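Side-chain contacts in putative c-1-tetrahydrofolate synthase, cytoplasmic (Leishmania major, PDB 4A26), which probably oxidises N5,N10-methylenetetrahydrofolate with a nicotinamide cofactor and hydrolyses the resulting methenyltetrahydrofolate, as a bifunctional dehydrogenase and cyclohydrolase of one-carbon metabolism: residues V82-V87 against I115-P120; G133-H136 against E141-F144; T148-I153 against I282-E287. One frame throughout, in Å; residues are numbered along the deposited sequence.

Contact 1 of 3, residues V82-V87 against I115-P120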
ATOM      1  N   VAL A  82      28.891  11.754  -1.900  1.00 40.95           N
ATOM      2  CA  VAL A  82      29.774  10.974  -1.032  1.00 39.29           C
ATOM      3  C   VAL A  82      28.985  10.080  -0.072  1.00 38.00           C
ATOM      4  O   VAL A  82      29.375   8.942   0.172  1.00 37.14           O
ATOM      5  CB  VAL A  82      30.736  11.887  -0.239  1.00 39.45           C
ATOM      6  CG1 VAL A  82      31.564  11.072   0.740  1.00 38.22           C
ATOM      7  CG2 VAL A  82      31.640  12.654  -1.187  1.00 40.18           C
ATOM      8  N   LEU A  83      27.881  10.591   0.469  1.00 38.05           N
ATOM      9  CA  LEU A  83      26.969   9.772   1.271  1.00 36.91           C
ATOM     10  C   LEU A  83      26.525   8.550   0.476  1.00 36.49           C
ATOM     11  O   LEU A  83      26.652   7.419   0.938  1.00 35.52           O
ATOM     12  CB  LEU A  83      25.733  10.580   1.695  1.00 37.55           C
ATOM     13  CG  LEU A  83      24.599   9.810   2.386  1.00 36.47           C
ATOM     14  CD1 LEU A  83      25.091   9.210   3.701  1.00 34.92           C
ATOM     15  CD2 LEU A  83      23.390  10.702   2.613  1.00 36.85           C
ATOM     16  N   GLU A  84      26.003   8.792  -0.721  1.00 37.64           N
ATOM     17  CA  GLU A  84      25.487   7.725  -1.579  1.00 37.71           C
ATOM     18  C   GLU A  84      26.553   6.696  -1.961  1.00 37.03           C
ATOM     19  O   GLU A  84      26.245   5.517  -2.121  1.00 36.70           O
ATOM     20  CB  GLU A  84      24.861   8.322  -2.844  1.00 39.52           C
ATOM     21  CG  GLU A  84      23.557   9.068  -2.591  1.00 40.72           C
ATOM     22  CD  GLU A  84      22.799   9.372  -3.866  1.00 43.61           C
ATOM     23  OE1 GLU A  84      23.442   9.538  -4.928  1.00 44.80           O
ATOM     24  OE2 GLU A  84      21.552   9.440  -3.805  1.00 45.10           O
ATOM     25  N   VAL A  85      27.798   7.145  -2.111  1.00 37.05           N
ATOM     26  CA  VAL A  85      28.924   6.243  -2.371  1.00 36.63           C
ATOM     27  C   VAL A  85      29.076   5.244  -1.228  1.00 35.45           C
ATOM     28  O   VAL A  85      29.213   4.040  -1.459  1.00 35.30           O
ATOM     29  CB  VAL A  85      30.251   7.021  -2.564  1.00 37.03           C
ATOM     30  CG1 VAL A  85      31.456   6.115  -2.336  1.00 36.41           C
ATOM     31  CG2 VAL A  85      30.298   7.655  -3.947  1.00 38.19           C
ATOM     32  N   ASN A  86      29.045   5.748   0.004  1.00 34.86           N
ATOM     33  CA  ASN A  86      29.107   4.889   1.186  1.00 33.88           C
ATOM     34  C   ASN A  86      27.901   3.966   1.294  1.00 33.45           C
ATOM     35  O   ASN A  86      28.030   2.835   1.756  1.00 32.92           O
ATOM     36  CB  ASN A  86      29.242   5.715   2.465  1.00 33.69           C
ATOM     37  CG  ASN A  86      30.587   6.393   2.574  1.00 33.98           C
ATOM     38  OD1 ASN A  86      31.512   5.867   3.197  1.00 33.62           O
ATOM     39  ND2 ASN A  86      30.712   7.559   1.957  1.00 34.64           N
ATOM     40  N   VAL A  87      26.735   4.446   0.865  1.00 33.97           N
ATOM     41  CA  VAL A  87      25.545   3.598   0.808  1.00 33.89           C
ATOM     42  C   VAL A  87      25.757   2.482  -0.214  1.00 34.42           C
ATOM     43  O   VAL A  87      25.429   1.325   0.050  1.00 34.00           O
ATOM     44  CB  VAL A  87      24.264   4.399   0.464  1.00 34.60           C
ATOM     45  CG1 VAL A  87      23.062   3.470   0.361  1.00 34.27           C
ATOM     46  CG2 VAL A  87      24.006   5.479   1.504  1.00 34.28           C
ATOM     47  N   ILE A 115      18.073   7.289   0.490  1.00 42.96           N
ATOM     48  CA  ILE A 115      17.404   6.013   0.754  1.00 41.99           C
ATOM     49  C   ILE A 115      17.158   5.193  -0.522  1.00 42.63           C
ATOM     50  O   ILE A 115      17.158   3.961  -0.479  1.00 41.78           O
ATOM     51  CB  ILE A 115      16.054   6.234   1.478  1.00 42.25           C
ATOM     52  CG1 ILE A 115      16.288   6.754   2.902  1.00 41.87           C
ATOM     53  CG2 ILE A 115      15.252   4.948   1.532  1.00 41.28           C
ATOM     54  CD1 ILE A 115      15.083   7.455   3.511  1.00 42.89           C
ATOM     55  N   GLU A 116      16.945   5.873  -1.647  1.00 44.32           N
ATOM     56  CA  GLU A 116      16.674   5.195  -2.921  1.00 45.32           C
ATOM     57  C   GLU A 116      17.900   4.396  -3.382  1.00 44.53           C
ATOM     58  O   GLU A 116      17.757   3.360  -4.038  1.00 44.78           O
ATOM     59  CB  GLU A 116      16.239   6.201  -4.001  1.00 47.77           C
ATOM     60  CG  GLU A 116      15.071   5.733  -4.885  1.00 50.04           C
ATOM     61  CD  GLU A 116      13.701   5.810  -4.193  1.00 50.85           C
ATOM     62  OE1 GLU A 116      13.646   5.906  -2.943  1.00 50.13           O
ATOM     63  OE2 GLU A 116      12.670   5.767  -4.904  1.00 52.08           O
ATOM     64  N   LYS A 117      19.092   4.878  -3.020  1.00 43.50           N
ATOM     65  CA  LYS A 117      20.357   4.184  -3.304  1.00 42.77           C
ATOM     66  C   LYS A 117      20.439   2.799  -2.674  1.00 41.12           C
ATOM     67  O   LYS A 117      21.123   1.923  -3.204  1.00 41.21           O
ATOM     68  CB  LYS A 117      21.562   5.006  -2.822  1.00 42.24           C
ATOM     69  CG  LYS A 117      22.167   5.906  -3.875  1.00 44.33           C
ATOM     70  CD  LYS A 117      23.144   5.163  -4.786  1.00 45.45           C
ATOM     71  CE  LYS A 117      23.592   6.044  -5.954  1.00 47.76           C
ATOM     72  NZ  LYS A 117      24.574   5.375  -6.861  1.00 48.64           N
ATOM     73  N   ILE A 118      19.772   2.607  -1.538  1.00 39.67           N
ATOM     74  CA  ILE A 118      19.807   1.317  -0.855  1.00 38.28           C
ATOM     75  C   ILE A 118      19.171   0.261  -1.750  1.00 38.82           C
ATOM     76  O   ILE A 118      18.140   0.506  -2.375  1.00 39.83           O
ATOM     77  CB  ILE A 118      19.068   1.345   0.504  1.00 37.23           C
ATOM     78  CG1 ILE A 118      19.754   2.310   1.478  1.00 36.66           C
ATOM     79  CG2 ILE A 118      19.023  -0.052   1.116  1.00 35.98           C
ATOM     80  CD1 ILE A 118      18.912   2.651   2.696  1.00 35.64           C
ATOM     81  N   HIS A 119      19.806  -0.904  -1.820  1.00 38.23           N
ATOM     82  CA  HIS A 119      19.274  -2.016  -2.587  1.00 39.03           C
ATOM     83  C   HIS A 119      18.028  -2.562  -1.885  1.00 38.43           C
ATOM     84  O   HIS A 119      18.043  -2.760  -0.668  1.00 37.03           O
ATOM     85  CB  HIS A 119      20.334  -3.105  -2.760  1.00 38.99           C
ATOM     86  CG  HIS A 119      21.260  -2.859  -3.909  1.00 40.42           C
ATOM     87  ND1 HIS A 119      21.828  -3.878  -4.641  1.00 41.66           N
ATOM     88  CD2 HIS A 119      21.693  -1.705  -4.473  1.00 41.38           C
ATOM     89  CE1 HIS A 119      22.584  -3.364  -5.594  1.00 43.15           C
ATOM     90  NE2 HIS A 119      22.521  -2.048  -5.513  1.00 42.77           N
ATOM     91  N   PRO A 120      16.939  -2.788  -2.645  1.00 39.58           N
ATOM     92  CA  PRO A 120      15.676  -3.277  -2.082  1.00 39.11           C
ATOM     93  C   PRO A 120      15.823  -4.426  -1.089  1.00 37.74           C
ATOM     94  O   PRO A 120      15.083  -4.473  -0.102  1.00 36.80           O
ATOM     95  CB  PRO A 120      14.912  -3.750  -3.318  1.00 41.05           C
ATOM     96  CG  PRO A 120      15.391  -2.868  -4.402  1.00 42.64           C
ATOM     97  CD  PRO A 120      16.828  -2.545  -4.096  1.00 41.53           C
TER

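Contact 2 of 3, residues G133-H136 against E141-F144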
ATOM      1  N   GLY A 133       5.361  -1.017  -1.774  1.00 40.37           N
ATOM      2  CA  GLY A 133       4.500  -1.617  -2.785  1.00 42.08           C
ATOM      3  C   GLY A 133       4.175  -3.056  -2.452  1.00 41.49           C
ATOM      4  O   GLY A 133       3.012  -3.416  -2.298  1.00 41.15           O
ATOM      5  N   LEU A 134       5.217  -3.869  -2.316  1.00 41.81           N
ATOM      6  CA  LEU A 134       5.070  -5.287  -1.974  1.00 41.55           C
ATOM      7  C   LEU A 134       4.276  -5.508  -0.678  1.00 39.48           C
ATOM      8  O   LEU A 134       3.548  -6.490  -0.549  1.00 39.41           O
ATOM      9  CB  LEU A 134       6.449  -5.946  -1.872  1.00 41.81           C
ATOM     10  CG  LEU A 134       7.210  -6.077  -3.193  1.00 44.27           C
ATOM     11  CD1 LEU A 134       8.673  -6.405  -2.949  1.00 44.44           C
ATOM     12  CD2 LEU A 134       6.563  -7.125  -4.081  1.00 46.01           C
ATOM     13  N   LEU A 135       4.415  -4.587   0.270  1.00 38.22           N
ATOM     14  CA  LEU A 135       3.654  -4.638   1.517  1.00 36.51           C
ATOM     15  C   LEU A 135       2.153  -4.483   1.258  1.00 36.90           C
ATOM     16  O   LEU A 135       1.344  -5.135   1.909  1.00 36.09           O
ATOM     17  CB  LEU A 135       4.160  -3.559   2.489  1.00 35.16           C
ATOM     18  CG  LEU A 135       3.584  -3.446   3.910  1.00 33.34           C
ATOM     19  CD1 LEU A 135       2.303  -2.628   3.929  1.00 32.93           C
ATOM     20  CD2 LEU A 135       3.360  -4.816   4.550  1.00 32.63           C
ATOM     21  N   HIS A 136       1.789  -3.626   0.303  1.00 38.61           N
ATOM     22  CA  HIS A 136       0.381  -3.404  -0.057  1.00 39.35           C
ATOM     23  C   HIS A 136      -0.115  -4.350  -1.156  1.00 41.67           C
ATOM     24  O   HIS A 136      -1.317  -4.476  -1.365  1.00 42.10           O
ATOM     25  CB  HIS A 136       0.161  -1.956  -0.507  1.00 40.04           C
ATOM     26  CG  HIS A 136       0.196  -0.963   0.611  1.00 38.46           C
ATOM     27  ND1 HIS A 136       1.316  -0.220   0.912  1.00 38.25           N
ATOM     28  CD2 HIS A 136      -0.754  -0.589   1.501  1.00 37.64           C
ATOM     29  CE1 HIS A 136       1.056   0.568   1.941  1.00 37.18           C
ATOM     30  NE2 HIS A 136      -0.193   0.364   2.318  1.00 36.48           N
ATOM     31  N   GLU A 141       4.645 -11.003  -0.759  1.00 47.16           N
ATOM     32  CA  GLU A 141       5.227 -10.698   0.541  1.00 44.82           C
ATOM     33  C   GLU A 141       6.528  -9.925   0.362  1.00 44.11           C
ATOM     34  O   GLU A 141       7.386 -10.329  -0.422  1.00 45.75           O
ATOM     35  CB  GLU A 141       5.478 -11.982   1.341  1.00 45.13           C
ATOM     36  CG  GLU A 141       4.332 -12.348   2.277  1.00 45.20           C
ATOM     37  CD  GLU A 141       3.031 -12.615   1.537  1.00 47.94           C
ATOM     38  OE1 GLU A 141       3.044 -13.397   0.556  1.00 51.26           O
ATOM     39  OE2 GLU A 141       1.993 -12.049   1.937  1.00 47.09           O
ATOM     40  N   PRO A 142       6.676  -8.803   1.087  1.00 41.68           N
ATOM     41  CA  PRO A 142       7.914  -8.039   1.002  1.00 41.33           C
ATOM     42  C   PRO A 142       9.027  -8.693   1.814  1.00 40.52           C
ATOM     43  O   PRO A 142       8.736  -9.391   2.788  1.00 39.67           O
ATOM     44  CB  PRO A 142       7.530  -6.697   1.620  1.00 39.73           C
ATOM     45  CG  PRO A 142       6.476  -7.038   2.603  1.00 38.48           C
ATOM     46  CD  PRO A 142       5.719  -8.196   2.029  1.00 39.66           C
ATOM     47  N   PRO A 143      10.294  -8.474   1.422  1.00 40.85           N
ATOM     48  CA  PRO A 143      11.411  -8.981   2.221  1.00 40.22           C
ATOM     49  C   PRO A 143      11.447  -8.363   3.617  1.00 37.77           C
ATOM     50  O   PRO A 143      11.834  -9.031   4.571  1.00 37.16           O
ATOM     51  CB  PRO A 143      12.644  -8.552   1.416  1.00 41.69           C
ATOM     52  CG  PRO A 143      12.189  -7.398   0.602  1.00 42.21           C
ATOM     53  CD  PRO A 143      10.759  -7.681   0.270  1.00 42.28           C
ATOM     54  N   PHE A 144      11.040  -7.097   3.717  1.00 36.54           N
ATOM     55  CA  PHE A 144      10.981  -6.383   4.983  1.00 34.68           C
ATOM     56  C   PHE A 144       9.645  -5.670   5.161  1.00 33.58           C
ATOM     57  O   PHE A 144       9.135  -5.051   4.227  1.00 34.13           O
ATOM     58  CB  PHE A 144      12.090  -5.336   5.051  1.00 34.98           C
ATOM     59  CG  PHE A 144      13.450  -5.869   4.727  1.00 36.05           C
ATOM     60  CD1 PHE A 144      14.181  -6.566   5.676  1.00 35.69           C
ATOM     61  CD2 PHE A 144      14.001  -5.675   3.471  1.00 37.43           C
ATOM     62  CE1 PHE A 144      15.438  -7.059   5.375  1.00 36.69           C
ATOM     63  CE2 PHE A 144      15.255  -6.157   3.167  1.00 38.53           C
ATOM     64  CZ  PHE A 144      15.977  -6.851   4.118  1.00 38.18           C
TER

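Contact 3 of 3, residues T148-I153 against I282-E287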
ATOM      1  N   THR A 148       8.191  -0.977  13.482  1.00 27.80           N
ATOM      2  CA  THR A 148       7.145  -0.666  14.456  1.00 27.40           C
ATOM      3  C   THR A 148       5.815  -1.286  14.035  1.00 26.72           C
ATOM      4  O   THR A 148       5.115  -1.883  14.852  1.00 26.48           O
ATOM      5  CB  THR A 148       6.976   0.849  14.662  1.00 27.85           C
ATOM      6  OG1 THR A 148       8.202   1.399  15.151  1.00 28.70           O
ATOM      7  CG2 THR A 148       5.870   1.142  15.665  1.00 27.52           C
ATOM      8  N   ALA A 149       5.496  -1.167  12.749  1.00 26.84           N
ATOM      9  CA  ALA A 149       4.268  -1.740  12.199  1.00 26.38           C
ATOM     10  C   ALA A 149       4.208  -3.242  12.450  1.00 26.23           C
ATOM     11  O   ALA A 149       3.226  -3.742  12.999  1.00 26.05           O
ATOM     12  CB  ALA A 149       4.172  -1.444  10.708  1.00 26.65           C
ATOM     13  N   LYS A 150       5.267  -3.952  12.068  1.00 26.63           N
ATOM     14  CA  LYS A 150       5.314  -5.409  12.208  1.00 26.92           C
ATOM     15  C   LYS A 150       5.232  -5.833  13.680  1.00 26.67           C
ATOM     16  O   LYS A 150       4.558  -6.808  14.013  1.00 26.82           O
ATOM     17  CB  LYS A 150       6.583  -5.977  11.561  1.00 27.65           C
ATOM     18  CG  LYS A 150       6.569  -7.496  11.379  1.00 29.25           C
ATOM     19  CD  LYS A 150       7.977  -8.069  11.253  1.00 31.24           C
ATOM     20  CE  LYS A 150       7.977  -9.486  10.693  1.00 33.34           C
ATOM     21  NZ  LYS A 150       9.371  -9.966  10.429  1.00 35.41           N
ATOM     22  N   GLY A 151       5.913  -5.089  14.548  1.00 26.50           N
ATOM     23  CA  GLY A 151       5.932  -5.372  15.985  1.00 26.48           C
ATOM     24  C   GLY A 151       4.600  -5.160  16.681  1.00 25.82           C
ATOM     25  O   GLY A 151       4.363  -5.719  17.750  1.00 26.37           O
ATOM     26  N   VAL A 152       3.735  -4.342  16.091  1.00 24.85           N
ATOM     27  CA  VAL A 152       2.367  -4.198  16.587  1.00 24.44           C
ATOM     28  C   VAL A 152       1.563  -5.470  16.309  1.00 24.08           C
ATOM     29  O   VAL A 152       0.845  -5.956  17.177  1.00 24.46           O
ATOM     30  CB  VAL A 152       1.653  -2.987  15.950  1.00 24.17           C
ATOM     31  CG1 VAL A 152       0.160  -3.020  16.257  1.00 24.33           C
ATOM     32  CG2 VAL A 152       2.286  -1.684  16.441  1.00 24.32           C
ATOM     33  N   ILE A 153       1.687  -6.007  15.097  1.00 23.55           N
ATOM     34  CA  ILE A 153       0.998  -7.251  14.739  1.00 23.46           C
ATOM     35  C   ILE A 153       1.512  -8.426  15.579  1.00 24.08           C
ATOM     36  O   ILE A 153       0.720  -9.259  16.026  1.00 24.71           O
ATOM     37  CB  ILE A 153       1.113  -7.566  13.223  1.00 23.52           C
ATOM     38  CG1 ILE A 153       0.047  -6.807  12.435  1.00 23.08           C
ATOM     39  CG2 ILE A 153       0.902  -9.032  12.950  1.00 23.99           C
ATOM     40  CD1 ILE A 153       0.112  -5.323  12.562  1.00 22.54           C
ATOM     41  N   ILE A 282      13.091  -2.212  17.676  1.00 30.35           N
ATOM     42  CA  ILE A 282      14.486  -2.644  17.534  1.00 30.94           C
ATOM     43  C   ILE A 282      14.592  -4.156  17.361  1.00 30.66           C
ATOM     44  O   ILE A 282      15.445  -4.639  16.616  1.00 30.92           O
ATOM     45  CB  ILE A 282      15.351  -2.192  18.740  1.00 32.36           C
ATOM     46  CG1 ILE A 282      15.617  -0.687  18.659  1.00 32.85           C
ATOM     47  CG2 ILE A 282      16.683  -2.938  18.779  1.00 33.16           C
ATOM     48  CD1 ILE A 282      16.443  -0.150  19.802  1.00 34.04           C
ATOM     49  N   ALA A 283      13.730  -4.900  18.048  1.00 30.42           N
ATOM     50  CA  ALA A 283      13.691  -6.359  17.914  1.00 30.63           C
ATOM     51  C   ALA A 283      13.275  -6.749  16.499  1.00 29.88           C
ATOM     52  O   ALA A 283      13.897  -7.609  15.864  1.00 30.34           O
ATOM     53  CB  ALA A 283      12.735  -6.954  18.922  1.00 30.76           C
ATOM     54  N   MET A 284      12.222  -6.098  16.016  1.00 28.86           N
ATOM     55  CA  MET A 284      11.752  -6.269  14.642  1.00 28.30           C
ATOM     56  C   MET A 284      12.799  -5.883  13.592  1.00 28.67           C
ATOM     57  O   MET A 284      12.846  -6.481  12.515  1.00 28.97           O
ATOM     58  CB  MET A 284      10.462  -5.471  14.422  1.00 27.46           C
ATOM     59  CG  MET A 284       9.259  -6.300  14.020  1.00 27.37           C
ATOM     60  SD  MET A 284       8.670  -7.564  15.163  1.00 27.83           S
ATOM     61  CE  MET A 284       9.918  -8.835  15.046  1.00 28.29           C
ATOM     62  N   LEU A 285      13.634  -4.893  13.900  1.00 28.82           N
ATOM     63  CA  LEU A 285      14.751  -4.539  13.021  1.00 29.38           C
ATOM     64  C   LEU A 285      15.766  -5.674  12.933  1.00 30.20           C
ATOM     65  O   LEU A 285      16.339  -5.910  11.873  1.00 30.67           O
ATOM     66  CB  LEU A 285      15.441  -3.256  13.493  1.00 29.83           C
ATOM     67  CG  LEU A 285      16.736  -2.876  12.778  1.00 30.71           C
ATOM     68  CD1 LEU A 285      16.486  -2.656  11.299  1.00 30.48           C
ATOM     69  CD2 LEU A 285      17.351  -1.640  13.418  1.00 31.37           C
ATOM     70  N   LEU A 286      15.992  -6.372  14.043  1.00 30.73           N
ATOM     71  CA  LEU A 286      16.911  -7.514  14.050  1.00 31.85           C
ATOM     72  C   LEU A 286      16.322  -8.713  13.307  1.00 31.94           C
ATOM     73  O   LEU A 286      17.035  -9.405  12.579  1.00 32.70           O
ATOM     74  CB  LEU A 286      17.290  -7.912  15.477  1.00 32.46           C
ATOM     75  CG  LEU A 286      18.177  -6.933  16.247  1.00 33.11           C
ATOM     76  CD1 LEU A 286      18.416  -7.440  17.668  1.00 33.73           C
ATOM     77  CD2 LEU A 286      19.496  -6.723  15.530  1.00 34.21           C
ATOM     78  N   GLU A 287      15.023  -8.949  13.485  1.00 31.41           N
ATOM     79  CA  GLU A 287      14.347 -10.048  12.790  1.00 32.02           C
ATOM     80  C   GLU A 287      14.345  -9.825  11.282  1.00 32.04           C
ATOM     81  O   GLU A 287      14.650 -10.738  10.509  1.00 33.12           O
ATOM     82  CB  GLU A 287      12.915 -10.234  13.297  1.00 31.39           C
ATOM     83  CG  GLU A 287      12.255 -11.501  12.763  1.00 32.89           C
ATOM     84  CD  GLU A 287      11.538 -12.288  13.838  1.00 34.49           C
ATOM     85  OE1 GLU A 287      10.600 -11.738  14.458  1.00 34.00           O
ATOM     86  OE2 GLU A 287      11.911 -13.462  14.060  1.00 36.81           O
TER

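Contact 1 of 3, residues V82-V87 against I115-P120
Lys-117 lies across Glu-84, and the aliphatic part of the lysine does most of the touching. Its CG sits against the carboxylate carbon, with Lys-117 CG 3.5 Å from Glu-84 CD. Further out, Lys-117 CE comes to 3.6 Å from Glu-84 OE1. The two chains cross at about a right angle. Glu-84 runs straight beyond CG, while Lys-117 bends at its second torsion (chi2 -83°) and then continues extended. This bend carries the methylenes past the glutamate, and the ammonium ends beyond it. Glu-84 OE1 and Lys-117 NZ stay 4.7 Å apart, too far for a salt bridge. The opposite charges may still attract each other weakly. Glu-84 OE1 also has a long, weak ion pair with Arg-113, so a second positive charge lies near the same carboxylate.

The helix 80-91 that carries Glu-84 and Val-87 connects strand 68-74 to strand 98-101 in a beta-alpha-beta crossover. It covers the parallel sheet of the catalytic domain, and Val-87 also rests on Ile-43 of the central strand 39-45. Residues 115-120 run from the end region of helix 111-116 into a loop beside this crossover helix.

Val-87 forms the apolar half of the contact. Its CG1 is anti to the backbone N (chi1 178°), which turns this methyl to the lysine and isoleucine. Val-87 CG1 is 3.8 Å from Lys-117 CB. The same methyl, Val-87 CG1, meets Ile-118 CG1 at 3.7 Å, and these two side chains cross nearly perpendicularly. No hydrogen bond joins the two segments directly. Asn-91, on the same helix as Val-87, supplies polar links to the loop: its side chain bonds to Lys-117 O and to the N-H of His-119.

Contact 2 of 3, residues G133-H136 against E141-F144
Leu-134 and Pro-142 meet by apolar packing, with Leu-134 CB 3.7 Å from Pro-142 CB. Leu-134 also reaches the next proline, crossing it at about a right angle. Here one branch does the work, and Leu-134 CD1 lies 4.0 Å from Pro-143 CD. With chi1 at -68°, Leu-134 CG stands anti to the carbonyl carbon, and the branch beyond it brings CD1 to this second proline. Leu-135 adds a looser contact from its base, with Leu-135 CB 4.2 Å from Pro-142 CG.

Part of the packing is against the main chain. Pro-142 CG is 3.9 Å from Leu-135 CA, and Pro-142 CD is 3.8 Å from Leu-134 O. The proline ring thus rests on the last turn of helix 129-136.

Within the helix, Leu-135 CD1 stands over the centre of the His-136 ring. That ring stacks with His-136 of the second subunit, and Leu-134 packs on Pro-129 of the same neighbouring chain. The helix therefore lies at the dimer interface.

No hydrogen bond crosses the contact, and the nitrogens of Pro-142 and Pro-143 carry no N-H to offer. The returning loop is held to the helix here by shape and apolar burial, without directional bonds.

Contact 3 of 3, residues T148-I153 against I282-E287
Segments 148-153 and 282-287, from helices 147-159 and 279-297, cross near a right angle (101° between their directions), their axes 8.5 Å apart at closest approach, where the CA atoms of Gly-151 and Met-284 are nearest. Met-284 bends at its second and third torsions and lays its thioether against the backbone of the glycine. Met-284 SD lies 3.6 Å from Gly-151 CA. Met-284 CG lies 3.6 Å from Gly-151 N.

Lys-150 runs across the methionine at about a right angle. Its CG is anti to the backbone N (chi1 -167°) and the rest of the chain is extended. Lys-150 CD meets Met-284 CG at 3.5 Å. The ammonium then travels on to Glu-287, where Lys-150 NZ is 4.0 Å from Glu-287 CG. Lys-150 NZ remains 4.6 Å from Glu-287 OE1, so the charges are near but form no salt bridge.

Thr-148 OG1 shares a hydrogen bond with Thr-281 OG1 beside the crossing. Ala-149 packs on helix 178-187 of the nucleotide-binding domain, whereas Leu-286 packs on helix 49-64 of the catalytic domain. This crossing is consistent with the two-domain dehydrogenase/cyclohydrolase fold, in which two helices run between the catalytic and Rossmann-type domains.

From the N terminus, the chain first meets contact 1. It closes a loop of 27 residues that includes strand 98-101, and lies wholly in the catalytic domain. Contact 2 then closes a short turn of four residues, tying the end of helix 129-136 to the loop before helix 147-159. That next helix opens contact 3, which closes over 128 residues, most of the Rossmann-type domain, and ties helix 147-159 to the C-terminal helix 279-297. The three are in series; none nests or crosses. Contacts 1 and 2 touch where the carbonyl oxygen of Pro-120 packs on Phe-144 and Pro-143. Contacts 1 and 3 stay about 10 Å apart at their nearest atoms.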